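PDB 2YZC: uricase from Arthrobacter globiformis, which catalyses the oxidation of uric acid by molecular oxygen to 5-hydroxyisourate, with release of hydrogen peroxide. Local coordinates for residues D41-S46 / A109-F114; V132-L137 / G149-T154. All coordinates share one frame; numbering follows the deposited sequence.

Contact 1 (D41-S46 / A109-F114)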
loop_
_atom_site.group_PDB
_atom_site.type_symbol
_atom_site.label_atom_id
_atom_site.label_comp_id
_atom_site.label_asym_id
_atom_site.label_seq_id
_atom_site.Cartn_x
_atom_site.Cartn_y
_atom_site.Cartn_z
ATOM N N ASP A 41 4.967 -19.447 -9.318
ATOM C CA ASP A 41 4.251 -18.172 -9.352
ATOM C C ASP A 41 5.253 -17.029 -9.518
ATOM O O ASP A 41 6.071 -16.795 -8.631
ATOM C CB ASP A 41 3.483 -18.034 -8.024
ATOM C CG ASP A 41 2.424 -16.944 -8.047
ATOM O OD1 ASP A 41 2.414 -16.119 -8.985
ATOM O OD2 ASP A 41 1.598 -16.913 -7.101
ATOM N N LEU A 42 5.172 -16.316 -10.643
ATOM C CA LEU A 42 6.096 -15.218 -10.941
ATOM C C LEU A 42 5.453 -13.892 -11.365
ATOM O O LEU A 42 4.333 -13.863 -11.875
ATOM C CB LEU A 42 7.052 -15.627 -12.073
ATOM C CG LEU A 42 7.931 -16.873 -11.950
ATOM C CD1 LEU A 42 8.679 -17.097 -13.269
ATOM C CD2 LEU A 42 8.908 -16.701 -10.804
ATOM N N ASN A 43 6.194 -12.803 -11.150
ATOM C CA ASN A 43 5.792 -11.458 -11.564
ATOM C C ASN A 43 6.971 -11.078 -12.465
ATOM O O ASN A 43 8.044 -10.722 -11.970
ATOM C CB ASN A 43 5.721 -10.506 -10.365
ATOM C CG ASN A 43 5.129 -9.154 -10.727
ATOM O OD1 ASN A 43 5.336 -8.157 -10.025
ATOM N ND2 ASN A 43 4.377 -9.113 -11.819
ATOM N N VAL A 44 6.761 -11.151 -13.778
ATOM C CA VAL A 44 7.820 -10.906 -14.762
ATOM C C VAL A 44 7.831 -9.556 -15.477
ATOM O O VAL A 44 6.795 -9.031 -15.868
ATOM C CB VAL A 44 7.782 -12.016 -15.849
ATOM C CG1 VAL A 44 8.969 -11.887 -16.796
ATOM C CG2 VAL A 44 7.762 -13.395 -15.177
ATOM N N THR A 45 9.031 -9.013 -15.656
ATOM C CA THR A 45 9.201 -7.745 -16.347
ATOM C C THR A 45 10.244 -7.934 -17.444
ATOM O O THR A 45 11.311 -8.503 -17.206
ATOM C CB THR A 45 9.664 -6.640 -15.383
ATOM O OG1 THR A 45 8.593 -6.314 -14.481
ATOM C CG2 THR A 45 10.078 -5.387 -16.162
ATOM N N SER A 46 9.923 -7.449 -18.640
ATOM C CA SER A 46 10.808 -7.560 -19.797
ATOM C C SER A 46 11.050 -6.195 -20.430
ATOM O O SER A 46 10.102 -5.468 -20.718
ATOM C CB SER A 46 10.173 -8.492 -20.837
ATOM O OG SER A 46 10.844 -8.434 -22.090
ATOM N N ALA A 109 13.481 -9.311 -15.408
ATOM C CA ALA A 109 13.439 -9.520 -13.973
ATOM C C ALA A 109 12.179 -10.234 -13.532
ATOM O O ALA A 109 11.174 -10.276 -14.252
ATOM C CB ALA A 109 13.562 -8.180 -13.256
ATOM N N ALA A 110 12.234 -10.801 -12.336
ATOM C CA ALA A 110 11.085 -11.508 -11.812
ATOM C C ALA A 110 11.115 -11.633 -10.309
ATOM O O ALA A 110 12.176 -11.662 -9.683
ATOM C CB ALA A 110 10.994 -12.902 -12.433
ATOM N N GLN A 111 9.920 -11.668 -9.743
ATOM C CA GLN A 111 9.740 -11.877 -8.326
ATOM C C GLN A 111 9.139 -13.275 -8.330
ATOM O O GLN A 111 8.350 -13.607 -9.221
ATOM C CB GLN A 111 8.744 -10.873 -7.744
ATOM C CG GLN A 111 9.334 -9.489 -7.518
ATOM C CD GLN A 111 8.292 -8.481 -7.080
ATOM O OE1 GLN A 111 8.588 -7.545 -6.335
ATOM N NE2 GLN A 111 7.070 -8.658 -7.548
ATOM N N GLN A 112 9.545 -14.102 -7.374
ATOM C CA GLN A 112 9.024 -15.461 -7.270
ATOM C C GLN A 112 8.314 -15.547 -5.934
ATOM O O GLN A 112 8.883 -15.184 -4.901
ATOM C CB GLN A 112 10.154 -16.491 -7.310
ATOM C CG GLN A 112 9.666 -17.941 -7.275
ATOM C CD GLN A 112 10.806 -18.943 -7.293
ATOM O OE1 GLN A 112 11.827 -18.718 -7.931
ATOM N NE2 GLN A 112 10.627 -20.062 -6.598
ATOM N N PHE A 113 7.072 -16.021 -5.964
ATOM C CA PHE A 113 6.260 -16.155 -4.766
ATOM C C PHE A 113 6.178 -17.620 -4.367
ATOM O O PHE A 113 5.936 -18.493 -5.204
ATOM C CB PHE A 113 4.865 -15.585 -5.024
ATOM C CG PHE A 113 4.883 -14.189 -5.580
ATOM C CD1 PHE A 113 4.445 -13.934 -6.873
ATOM C CD2 PHE A 113 5.386 -13.135 -4.824
ATOM C CE1 PHE A 113 4.509 -12.646 -7.411
ATOM C CE2 PHE A 113 5.455 -11.844 -5.350
ATOM C CZ PHE A 113 5.017 -11.601 -6.647
ATOM N N PHE A 114 6.375 -17.886 -3.082
ATOM C CA PHE A 114 6.357 -19.254 -2.589
ATOM C C PHE A 114 5.005 -19.748 -2.102
ATOM O O PHE A 114 4.206 -18.986 -1.552
ATOM C CB PHE A 114 7.391 -19.416 -1.474
ATOM C CG PHE A 114 8.801 -19.132 -1.919
ATOM C CD1 PHE A 114 9.442 -17.957 -1.543
ATOM C CD2 PHE A 114 9.473 -20.027 -2.745
ATOM C CE1 PHE A 114 10.737 -17.676 -1.988
ATOM C CE2 PHE A 114 10.767 -19.756 -3.197
ATOM C CZ PHE A 114 11.399 -18.579 -2.817
HETATM O O HOH W 1 6.789 -20.131 -7.064
#
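Asn43 and Gln111 face each other as a hydrogen-bonded antiparallel pair, Asn43 N giving to Gln111 O at 3.0 Å and Gln111 N returning to Asn43 O at 3.1 Å. Thr45 and Ala109 form the next such pair, Thr45 N reaching Ala109 O at 2.9 Å. These backbone bonds set the pairing of two neighbours in the antiparallel sheet of the uricase tunnelling fold (T-fold), where 41-46 lies between strands 13-31 and 103-117. The axes run 169° apart, a near-antiparallel course that fits the register from Leu42-Gln112 to Thr45-Ala109. On the side of Leu42, Val44 and Ala110, all buried, helix 85-99 closes the contact through Thr85 and Phe88. With CG beside its own backbone N (chi1 -57°), Leu42 sends CD2 to Gln112 CB at 3.7 Å. The opposite side is more open, Thr45, Ala109, Gln111 and Phe113 being partly exposed. Here the Phe113 ring turns an edge to the Asp41 carboxylate, CD1 to OD1 at 3.7 Å with the planes 75° apart, while Asn43 CB approaches the ring obliquely. A water bridges the strands at this end, accepting from Asp41 N at 3.0 Å and donating to Phe113 O at 2.6 Å. Asp41 OD2 hydrogen-bonds Trp115, and OD1 forms a salt bridge with Arg26 of strand 13-31; the buried charge is thus probably balanced by Arg26, while the aromatic edge merely flanks it.

Contact 2 (V132-L137 / G149-T154); sequences VRTAVL and GIEGLT
Val132 and Thr134 pair with Glu151 and Gly149 in the antiparallel beta hairpin of strands 131-140 and 143-157. Four backbone hydrogen bonds join them in two reciprocal pairs. Val132 N gives to Glu151 O at 2.9 Å, and Glu151 N approaches Val132 O nearly along the C=O axis. Around Gly149 the peptides are tilted: Thr134 N stands above the plane of the Gly149 carbonyl, 50° out of it, although its N-H points straight at the oxygen (170°). Between these pairs, Ile150 CA makes a CA-H...O contact with Val132 O at 3.4 Å. Past Glu151 the segments part, and Gly152 to Thr154 make no contact with 132-137. Side-chain packing centres on Glu151, whose CG sits between backbone N and carbonyl carbon (chi1 62°) and leads an extended chain across Val132, CG to CB 3.9 Å. Its carboxylate carbon CD meets Thr134 CG2 at 3.6 Å, and OE2 forms a salt bridge with Arg189. With alanine in place of Glu151 the carboxylate is gone, and Arg189 is likely to lose its salt-bridge partner while a gap opens beside Val132 and Thr134. Close fit without a bond marks the Thr134 hydroxyl: OG1 lies 3.3 Å from Gly149 CA, and a CB modelled on that glycine would clash with it.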
loop_
_atom_site.group_PDB
_atom_site.type_symbol
_atom_site.label_atom_id
_atom_site.label_comp_id
_atom_site.label_asym_id
_atom_site.label_seq_id
_atom_site.Cartn_x
_atom_site.Cartn_y
_atom_site.Cartn_z
ATOM N N VAL A 132 10.126 -12.910 -0.438
ATOM C CA VAL A 132 9.937 -12.901 -1.876
ATOM C C VAL A 132 11.327 -13.029 -2.483
ATOM O O VAL A 132 12.265 -12.344 -2.060
ATOM C CB VAL A 132 9.293 -11.591 -2.367
ATOM C CG1 VAL A 132 9.255 -11.571 -3.889
ATOM C CG2 VAL A 132 7.866 -11.470 -1.813
ATOM N N ARG A 133 11.452 -13.922 -3.458
ATOM C CA ARG A 133 12.719 -14.154 -4.137
ATOM C C ARG A 133 12.743 -13.345 -5.431
ATOM O O ARG A 133 11.727 -13.236 -6.122
ATOM C CB ARG A 133 12.871 -15.648 -4.426
ATOM C CG ARG A 133 14.035 -16.028 -5.333
ATOM C CD ARG A 133 14.142 -17.544 -5.424
ATOM N NE ARG A 133 15.105 -17.976 -6.431
ATOM C CZ ARG A 133 15.378 -19.248 -6.705
ATOM N NH1 ARG A 133 14.764 -20.220 -6.039
ATOM N NH2 ARG A 133 16.249 -19.550 -7.660
ATOM N N THR A 134 13.903 -12.776 -5.752
ATOM C CA THR A 134 14.029 -11.974 -6.956
ATOM C C THR A 134 15.187 -12.431 -7.834
ATOM O O THR A 134 16.130 -13.066 -7.365
ATOM C CB THR A 134 14.255 -10.483 -6.616
ATOM O OG1 THR A 134 15.532 -10.323 -5.981
ATOM C CG2 THR A 134 13.169 -9.976 -5.679
ATOM N N ALA A 135 15.099 -12.100 -9.116
ATOM C CA ALA A 135 16.146 -12.430 -10.071
ATOM C C ALA A 135 16.120 -11.361 -11.152
ATOM O O ALA A 135 15.053 -10.928 -11.589
ATOM C CB ALA A 135 15.908 -13.816 -10.683
ATOM N N VAL A 136 17.302 -10.922 -11.563
ATOM C CA VAL A 136 17.422 -9.913 -12.600
ATOM C C VAL A 136 18.509 -10.374 -13.543
ATOM O O VAL A 136 19.598 -10.752 -13.107
ATOM C CB VAL A 136 17.842 -8.534 -12.031
ATOM C CG1 VAL A 136 18.119 -7.567 -13.174
ATOM C CG2 VAL A 136 16.744 -7.975 -11.129
ATOM N N LEU A 137 18.200 -10.364 -14.832
ATOM C CA LEU A 137 19.166 -10.746 -15.849
ATOM C C LEU A 137 19.367 -9.556 -16.762
ATOM O O LEU A 137 18.401 -8.908 -17.163
ATOM C CB LEU A 137 18.647 -11.925 -16.695
ATOM C CG LEU A 137 19.360 -12.106 -18.050
ATOM C CD1 LEU A 137 20.777 -12.626 -17.834
ATOM C CD2 LEU A 137 18.573 -13.075 -18.932
ATOM N N GLY A 149 18.138 -12.342 -5.420
ATOM C CA GLY A 149 17.980 -11.651 -4.160
ATOM C C GLY A 149 16.802 -12.118 -3.341
ATOM O O GLY A 149 16.045 -13.005 -3.742
ATOM N N ILE A 150 16.661 -11.513 -2.173
ATOM C CA ILE A 150 15.569 -11.835 -1.277
ATOM C C ILE A 150 15.086 -10.520 -0.690
ATOM O O ILE A 150 15.869 -9.586 -0.507
ATOM C CB ILE A 150 16.035 -12.782 -0.148
ATOM C CG1 ILE A 150 14.840 -13.201 0.715
ATOM C CG2 ILE A 150 17.091 -12.096 0.703
ATOM C CD1 ILE A 150 15.170 -14.295 1.712
ATOM N N GLU A 151 13.791 -10.432 -0.424
ATOM C CA GLU A 151 13.240 -9.222 0.157
ATOM C C GLU A 151 12.014 -9.569 0.981
ATOM O O GLU A 151 11.496 -10.683 0.894
ATOM C CB GLU A 151 12.882 -8.213 -0.943
ATOM C CG GLU A 151 11.828 -8.682 -1.932
ATOM C CD GLU A 151 11.741 -7.777 -3.154
ATOM O OE1 GLU A 151 10.737 -7.858 -3.898
ATOM O OE2 GLU A 151 12.683 -6.990 -3.376
ATOM N N GLY A 152 11.587 -8.623 1.811
ATOM C CA GLY A 152 10.408 -8.831 2.633
ATOM C C GLY A 152 10.567 -9.822 3.767
ATOM O O GLY A 152 9.576 -10.259 4.351
ATOM N N LEU A 153 11.805 -10.185 4.083
ATOM C CA LEU A 153 12.070 -11.127 5.164
ATOM C C LEU A 153 12.420 -10.364 6.440
ATOM O O LEU A 153 13.562 -9.946 6.638
ATOM C CB LEU A 153 13.218 -12.060 4.778
ATOM C CG LEU A 153 13.676 -13.065 5.836
ATOM C CD1 LEU A 153 12.504 -13.891 6.338
ATOM C CD2 LEU A 153 14.746 -13.960 5.232
ATOM N N THR A 154 11.426 -10.191 7.306
ATOM C CA THR A 154 11.607 -9.461 8.555
ATOM C C THR A 154 12.180 -10.327 9.665
ATOM O O THR A 154 11.674 -11.422 9.933
ATOM C CB THR A 154 10.265 -8.868 9.012
ATOM O OG1 THR A 154 9.740 -8.052 7.961
ATOM C CG2 THR A 154 10.446 -8.020 10.270
#

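Strands 103-117 and 131-140 are sheet neighbours, so contact 1 and contact 2 belong to one continuous antiparallel sheet. Probable hydrogen bonds from Gln112 N to Arg133 O (2.7 Å) and Ala110 N to Ala135 O (2.9 Å) join them. Contact 2 is the more buried, with four of six touching residues buried against five of ten; its centre lies about 3 Å from the chain centre, that of contact 1 about 11 Å. It buries less area (290 against 476 Å²), consistent with fewer paired positions. Contact 1 unites strands distant in sequence, contact 2 a local hairpin. Their charges are answered differently: Asp41 by Arg26 on strand 13-31, Glu151 by Arg189 on strand 182-192, and Arg133 by Asp200 and Glu86 on helices.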